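Local coordinates for protein putative mannose-1-phosphate guanylyl transferase (Thermus thermophilus, PDB 2CU2) that probably transfers a guanylyl group from GTP to mannose 1-phosphate, forming the sugar nucleotide GDP-mannose, at residues Ala5-Gly10 with Thr36-Thr41; Leu56-Arg59 with Val65-Pro68. All blocks are in the same frame, centred on the assembly; numbering follows the deposited sequence.

Interaction 1: Ala5-Gly10 with Thr36-Thr41; sequences ALVMAG and TLLEAT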
ATOM      1  N   ALA A   5     -23.437 -31.851 -12.028  1.00 35.91           N
ATOM      2  CA  ALA A   5     -22.269 -31.009 -12.188  1.00 35.57           C
ATOM      3  C   ALA A   5     -21.478 -30.979 -10.894  1.00 33.77           C
ATOM      4  O   ALA A   5     -22.042 -30.775  -9.820  1.00 33.06           O
ATOM      5  CB  ALA A   5     -22.695 -29.593 -12.578  1.00 34.69           C
ATOM      6  N   LEU A   6     -20.174 -31.214 -11.001  1.00 32.31           N
ATOM      7  CA  LEU A   6     -19.298 -31.170  -9.842  1.00 31.06           C
ATOM      8  C   LEU A   6     -18.475 -29.890  -9.957  1.00 31.40           C
ATOM      9  O   LEU A   6     -17.703 -29.722 -10.905  1.00 30.64           O
ATOM     10  CB  LEU A   6     -18.345 -32.369  -9.806  1.00 28.91           C
ATOM     11  CG  LEU A   6     -17.286 -32.252  -8.698  1.00 28.81           C
ATOM     12  CD1 LEU A   6     -17.956 -32.454  -7.339  1.00 28.89           C
ATOM     13  CD2 LEU A   6     -16.177 -33.272  -8.897  1.00 26.48           C
ATOM     14  N   VAL A   7     -18.653 -28.994  -8.997  1.00 31.91           N
ATOM     15  CA  VAL A   7     -17.897 -27.749  -8.950  1.00 32.54           C
ATOM     16  C   VAL A   7     -16.806 -27.805  -7.883  1.00 33.75           C
ATOM     17  O   VAL A   7     -17.057 -27.794  -6.685  1.00 35.25           O
ATOM     18  CB  VAL A   7     -18.870 -26.610  -8.647  1.00 33.33           C
ATOM     19  CG1 VAL A   7     -18.113 -25.286  -8.562  1.00 32.30           C
ATOM     20  CG2 VAL A   7     -19.917 -26.518  -9.742  1.00 33.08           C
ATOM     21  N   MET A   8     -15.553 -27.907  -8.360  1.00 33.89           N
ATOM     22  CA  MET A   8     -14.442 -28.047  -7.430  1.00 35.22           C
ATOM     23  C   MET A   8     -13.938 -26.694  -6.927  1.00 37.73           C
ATOM     24  O   MET A   8     -13.420 -25.870  -7.669  1.00 37.95           O
ATOM     25  CB  MET A   8     -13.316 -28.795  -8.146  1.00 33.99           C
ATOM     26  CG  MET A   8     -13.775 -30.150  -8.692  1.00 32.35           C
ATOM     27  SD  MET A   8     -12.416 -31.106  -9.380  1.00 38.29           S
ATOM     28  CE  MET A   8     -12.037 -30.029 -10.771  1.00 32.94           C
ATOM     29  N   ALA A   9     -14.152 -26.463  -5.618  1.00 40.14           N
ATOM     30  CA  ALA A   9     -13.640 -25.244  -5.005  1.00 44.23           C
ATOM     31  C   ALA A   9     -12.403 -25.540  -4.154  1.00 46.99           C
ATOM     32  O   ALA A   9     -12.435 -26.312  -3.205  1.00 49.36           O
ATOM     33  CB  ALA A   9     -14.745 -24.648  -4.130  1.00 43.83           C
ATOM     34  N   GLY A  10     -11.273 -24.928  -4.555  1.00 50.15           N
ATOM     35  CA  GLY A  10     -10.033 -25.165  -3.822  1.00 51.12           C
ATOM     36  C   GLY A  10      -8.960 -24.131  -4.162  1.00 51.96           C
ATOM     37  O   GLY A  10      -9.197 -23.132  -4.827  1.00 52.26           O
ATOM     38  N   THR A  36     -17.187 -12.991  -6.270  1.00 32.63           N
ATOM     39  CA  THR A  36     -16.229 -14.089  -6.130  1.00 31.42           C
ATOM     40  C   THR A  36     -16.239 -14.987  -7.365  1.00 30.27           C
ATOM     41  O   THR A  36     -17.209 -15.072  -8.109  1.00 28.93           O
ATOM     42  CB  THR A  36     -16.549 -14.933  -4.890  1.00 30.69           C
ATOM     43  OG1 THR A  36     -17.760 -15.672  -5.103  1.00 31.38           O
ATOM     44  CG2 THR A  36     -16.700 -14.052  -3.648  1.00 32.98           C
ATOM     45  N   LEU A  37     -15.146 -15.672  -7.665  1.00 29.74           N
ATOM     46  CA  LEU A  37     -15.118 -16.510  -8.848  1.00 29.07           C
ATOM     47  C   LEU A  37     -16.130 -17.655  -8.751  1.00 29.21           C
ATOM     48  O   LEU A  37     -16.691 -18.078  -9.763  1.00 29.19           O
ATOM     49  CB  LEU A  37     -13.701 -17.037  -9.076  1.00 29.17           C
ATOM     50  CG  LEU A  37     -12.708 -15.913  -9.411  1.00 28.79           C
ATOM     51  CD1 LEU A  37     -11.275 -16.415  -9.297  1.00 25.58           C
ATOM     52  CD2 LEU A  37     -12.989 -15.392 -10.817  1.00 25.10           C
ATOM     53  N   LEU A  38     -16.373 -18.149  -7.541  1.00 28.76           N
ATOM     54  CA  LEU A  38     -17.336 -19.231  -7.361  1.00 31.75           C
ATOM     55  C   LEU A  38     -18.718 -18.687  -7.694  1.00 32.82           C
ATOM     56  O   LEU A  38     -19.526 -19.353  -8.338  1.00 34.22           O
ATOM     57  CB  LEU A  38     -17.322 -19.755  -5.917  1.00 29.78           C
ATOM     58  CG  LEU A  38     -18.431 -20.772  -5.593  1.00 31.05           C
ATOM     59  CD1 LEU A  38     -18.336 -21.961  -6.538  1.00 29.16           C
ATOM     60  CD2 LEU A  38     -18.321 -21.232  -4.140  1.00 27.57           C
ATOM     61  N   GLU A  39     -18.969 -17.454  -7.269  1.00 33.86           N
ATOM     62  CA  GLU A  39     -20.243 -16.795  -7.525  1.00 36.25           C
ATOM     63  C   GLU A  39     -20.532 -16.722  -9.027  1.00 35.30           C
ATOM     64  O   GLU A  39     -21.613 -17.101  -9.480  1.00 34.57           O
ATOM     65  CB  GLU A  39     -20.212 -15.385  -6.935  1.00 39.02           C
ATOM     66  CG  GLU A  39     -21.562 -14.715  -6.801  1.00 43.43           C
ATOM     67  CD  GLU A  39     -21.451 -13.312  -6.207  1.00 47.81           C
ATOM     68  OE1 GLU A  39     -20.511 -13.060  -5.404  1.00 45.72           O
ATOM     69  OE2 GLU A  39     -22.311 -12.470  -6.543  1.00 49.44           O
ATOM     70  N   ALA A  40     -19.558 -16.236  -9.795  1.00 34.01           N
ATOM     71  CA  ALA A  40     -19.714 -16.109 -11.241  1.00 32.60           C
ATOM     72  C   ALA A  40     -19.865 -17.483 -11.895  1.00 31.76           C
ATOM     73  O   ALA A  40     -20.584 -17.633 -12.880  1.00 29.36           O
ATOM     74  CB  ALA A  40     -18.502 -15.368 -11.839  1.00 30.48           C
ATOM     75  N   THR A  41     -19.185 -18.480 -11.334  1.00 31.55           N
ATOM     76  CA  THR A  41     -19.232 -19.842 -11.854  1.00 31.69           C
ATOM     77  C   THR A  41     -20.624 -20.453 -11.708  1.00 32.70           C
ATOM     78  O   THR A  41     -21.165 -21.029 -12.653  1.00 32.09           O
ATOM     79  CB  THR A  41     -18.236 -20.761 -11.107  1.00 31.55           C
ATOM     80  OG1 THR A  41     -16.902 -20.282 -11.304  1.00 33.07           O
ATOM     81  CG2 THR A  41     -18.349 -22.197 -11.616  1.00 31.10           C
TER

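Interaction 2: Leu56-Arg59 with Val65-Pro68; sequences LAVR and VARP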
ATOM      1  N   LEU A  56     -21.043 -29.056  -4.906  1.00 36.33           N
ATOM      2  CA  LEU A  56     -19.955 -28.139  -4.626  1.00 36.69           C
ATOM      3  C   LEU A  56     -18.946 -28.763  -3.673  1.00 36.73           C
ATOM      4  O   LEU A  56     -19.194 -28.852  -2.474  1.00 35.44           O
ATOM      5  CB  LEU A  56     -20.502 -26.846  -4.025  1.00 35.42           C
ATOM      6  CG  LEU A  56     -19.444 -25.836  -3.576  1.00 34.54           C
ATOM      7  CD1 LEU A  56     -18.621 -25.361  -4.778  1.00 31.91           C
ATOM      8  CD2 LEU A  56     -20.136 -24.671  -2.902  1.00 34.08           C
ATOM      9  N   ALA A  57     -17.807 -29.185  -4.215  1.00 36.68           N
ATOM     10  CA  ALA A  57     -16.751 -29.799  -3.419  1.00 35.74           C
ATOM     11  C   ALA A  57     -15.808 -28.759  -2.820  1.00 37.07           C
ATOM     12  O   ALA A  57     -15.217 -27.943  -3.544  1.00 35.15           O
ATOM     13  CB  ALA A  57     -15.961 -30.782  -4.270  1.00 36.15           C
ATOM     14  N   VAL A  58     -15.684 -28.791  -1.493  1.00 37.41           N
ATOM     15  CA  VAL A  58     -14.791 -27.937  -0.724  1.00 38.30           C
ATOM     16  C   VAL A  58     -14.238 -28.671   0.497  1.00 39.36           C
ATOM     17  O   VAL A  58     -14.752 -29.692   0.935  1.00 37.53           O
ATOM     18  CB  VAL A  58     -15.581 -26.704  -0.282  1.00 37.74           C
ATOM     19  CG1 VAL A  58     -16.201 -26.019  -1.497  1.00 41.20           C
ATOM     20  CG2 VAL A  58     -16.686 -27.115   0.671  1.00 39.82           C
ATOM     21  N   ARG A  59     -13.124 -28.136   1.025  1.00 40.00           N
ATOM     22  CA  ARG A  59     -12.523 -28.751   2.201  1.00 43.05           C
ATOM     23  C   ARG A  59     -13.462 -28.691   3.408  1.00 44.02           C
ATOM     24  O   ARG A  59     -14.318 -27.825   3.531  1.00 43.61           O
ATOM     25  CB  ARG A  59     -11.220 -28.016   2.510  1.00 43.97           C
ATOM     26  CG  ARG A  59     -10.073 -28.466   1.608  1.00 46.52           C
ATOM     27  CD  ARG A  59      -9.594 -29.882   1.952  1.00 49.07           C
ATOM     28  NE  ARG A  59      -8.758 -29.863   3.155  1.00 51.71           N
ATOM     29  CZ  ARG A  59      -7.482 -29.461   3.012  1.00 51.84           C
ATOM     30  NH1 ARG A  59      -7.027 -29.113   1.821  1.00 51.02           N
ATOM     31  NH2 ARG A  59      -6.689 -29.383   4.084  1.00 53.70           N
ATOM     32  N   VAL A  65     -17.431 -20.716   5.076  1.00 45.60           N
ATOM     33  CA  VAL A  65     -17.462 -19.756   3.973  1.00 44.98           C
ATOM     34  C   VAL A  65     -18.224 -20.283   2.745  1.00 44.30           C
ATOM     35  O   VAL A  65     -18.686 -19.529   1.899  1.00 44.15           O
ATOM     36  CB  VAL A  65     -16.025 -19.395   3.596  1.00 46.70           C
ATOM     37  CG1 VAL A  65     -15.325 -20.595   2.960  1.00 44.65           C
ATOM     38  CG2 VAL A  65     -16.018 -18.235   2.615  1.00 46.71           C
ATOM     39  N   ALA A  66     -18.326 -21.621   2.644  1.00 43.42           N
ATOM     40  CA  ALA A  66     -18.964 -22.195   1.466  1.00 42.23           C
ATOM     41  C   ALA A  66     -20.479 -22.350   1.631  1.00 43.16           C
ATOM     42  O   ALA A  66     -21.242 -22.335   0.670  1.00 42.30           O
ATOM     43  CB  ALA A  66     -18.323 -23.558   1.191  1.00 40.76           C
ATOM     44  N   ARG A  67     -20.920 -22.528   2.892  1.00 43.81           N
ATOM     45  CA  ARG A  67     -22.319 -22.895   3.104  1.00 45.39           C
ATOM     46  C   ARG A  67     -23.315 -21.930   2.462  1.00 45.24           C
ATOM     47  O   ARG A  67     -24.326 -22.343   1.908  1.00 45.40           O
ATOM     48  CB  ARG A  67     -22.608 -23.072   4.591  1.00 46.99           C
ATOM     49  CG  ARG A  67     -23.886 -23.891   4.832  1.00 50.55           C
ATOM     50  CD  ARG A  67     -23.593 -25.347   5.228  1.00 52.01           C
ATOM     51  NE  ARG A  67     -24.477 -26.278   4.511  1.00 54.02           N
ATOM     52  CZ  ARG A  67     -24.177 -27.592   4.565  1.00 55.77           C
ATOM     53  NH1 ARG A  67     -23.119 -28.001   5.241  1.00 55.88           N
ATOM     54  NH2 ARG A  67     -24.992 -28.485   3.990  1.00 57.90           N
ATOM     55  N   PRO A  68     -23.075 -20.601   2.593  1.00 45.54           N
ATOM     56  CA  PRO A  68     -23.940 -19.603   1.965  1.00 45.77           C
ATOM     57  C   PRO A  68     -24.208 -19.887   0.476  1.00 46.69           C
ATOM     58  O   PRO A  68     -25.216 -19.479  -0.081  1.00 46.37           O
ATOM     59  CB  PRO A  68     -23.315 -18.223   2.177  1.00 45.65           C
ATOM     60  CG  PRO A  68     -22.410 -18.350   3.389  1.00 46.73           C
ATOM     61  CD  PRO A  68     -22.030 -19.914   3.347  1.00 45.91           C
TER

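Interaction 1: Ala5-Gly10 with Thr36-Thr41
V7, late in strand 3-8, points its CB toward helix 37-45 and meets L38 and T41 there. Its CG1 branch does the touching, lying 3.9 Å from CD1 of L38, and the two side chains run at a slant to one another. With CG1 anti to the backbone N (chi1 179°), V7 presents this methyl to the helix. L38 buries nearly as much surface: its CA–CB bond does not aim at the strand, but a chi1 of 173° and the bend at CG bring CD1 over to V7. A beta-branched valine suits the extended strand, while the longer leucine spans the gap from a helix whose backbone stays 8.5 Å away, measured from V7 CA to T41 CA. T41 adds the third apolar surface, its CG2 sitting a looser 4.4 Å from V7 CG1. Its hydroxyl, buried with it, is satisfied within the helix: OG1 donates to L37 O at 2.7 Å, and this carbonyl also takes the N-H of T41 from the opposite face of its plane. Threonine can thus show a methyl to the core without stranding its polar group. At the start of the helix T36 and E39 form a capping box, in which E39 N donates to T36 OG1 at 3.1 Å, while the return bond from T36 N to E39 OE1 is weak. L56 and L106, from the strands on either side of 3-8, also pack on this cluster. The arrangement is the helix-on-sheet packing of a Rossmann-like alpha/beta core, as expected for a GT-A nucleotidyltransferase.

Interaction 2: Leu56-Arg59 with Val65-Pro68
The CG2 methyl of V58 faces the CB methyl of A66 at 3.9 Å, the closest approach between strand 54-59 and the short helix 63-66. Both residues point their CA–CB bonds at each other. In V58 a chi1 of -55° sets CG2 between the backbone N and the carbonyl carbon, where it comes nearest to the helix; CG1 lies only slightly farther from the same alanine methyl, on the side of A9. A66 buries the most surface, because it takes both V58 and L56, and its lone methyl lets the two backbones approach, V58 CA to A66 CA being 7.4 Å. Two residues back on the same face of the strand, L56 also turns toward the helix, and its CD2 comes to 4.4 Å from the backbone O of A66, a loose approach of a methyl to a carbonyl. With no polar bond between the segments, the contact is van der Waals packing among buried residues. Beyond it, R67 NH1 forms a salt bridge with E63 OE1. The strand and helix belong to the beta-alpha-beta unit 54-59, 63-66 and 74-78; strand 54-59 lies in the sheet between the parallel strands 3-8 and 74-78, with helix 63-66 packed against it.

In the fold
The centres of interactions 1 and 2 lie 9 Å apart, and the two meet through the parallel pairing of strands 3-8 and 54-59. A57 fastens this seam with both its backbone groups: its N lies 2.9 Å from V7 O and its O 2.8 Å from A9 N, both probable hydrogen bonds. Side chains continue the join in a close packing contact, A9 CB to V58 CG1 at 3.3 Å, so V58 of interaction 2 touches a residue of segment 5-10. L56 likewise contributes to both, packing on V7 and L38 as well as approaching A66. Along the chain the contacts follow in series, successive helices being laid on neighbouring strands of one sheet within the nucleotidyltransferase family region.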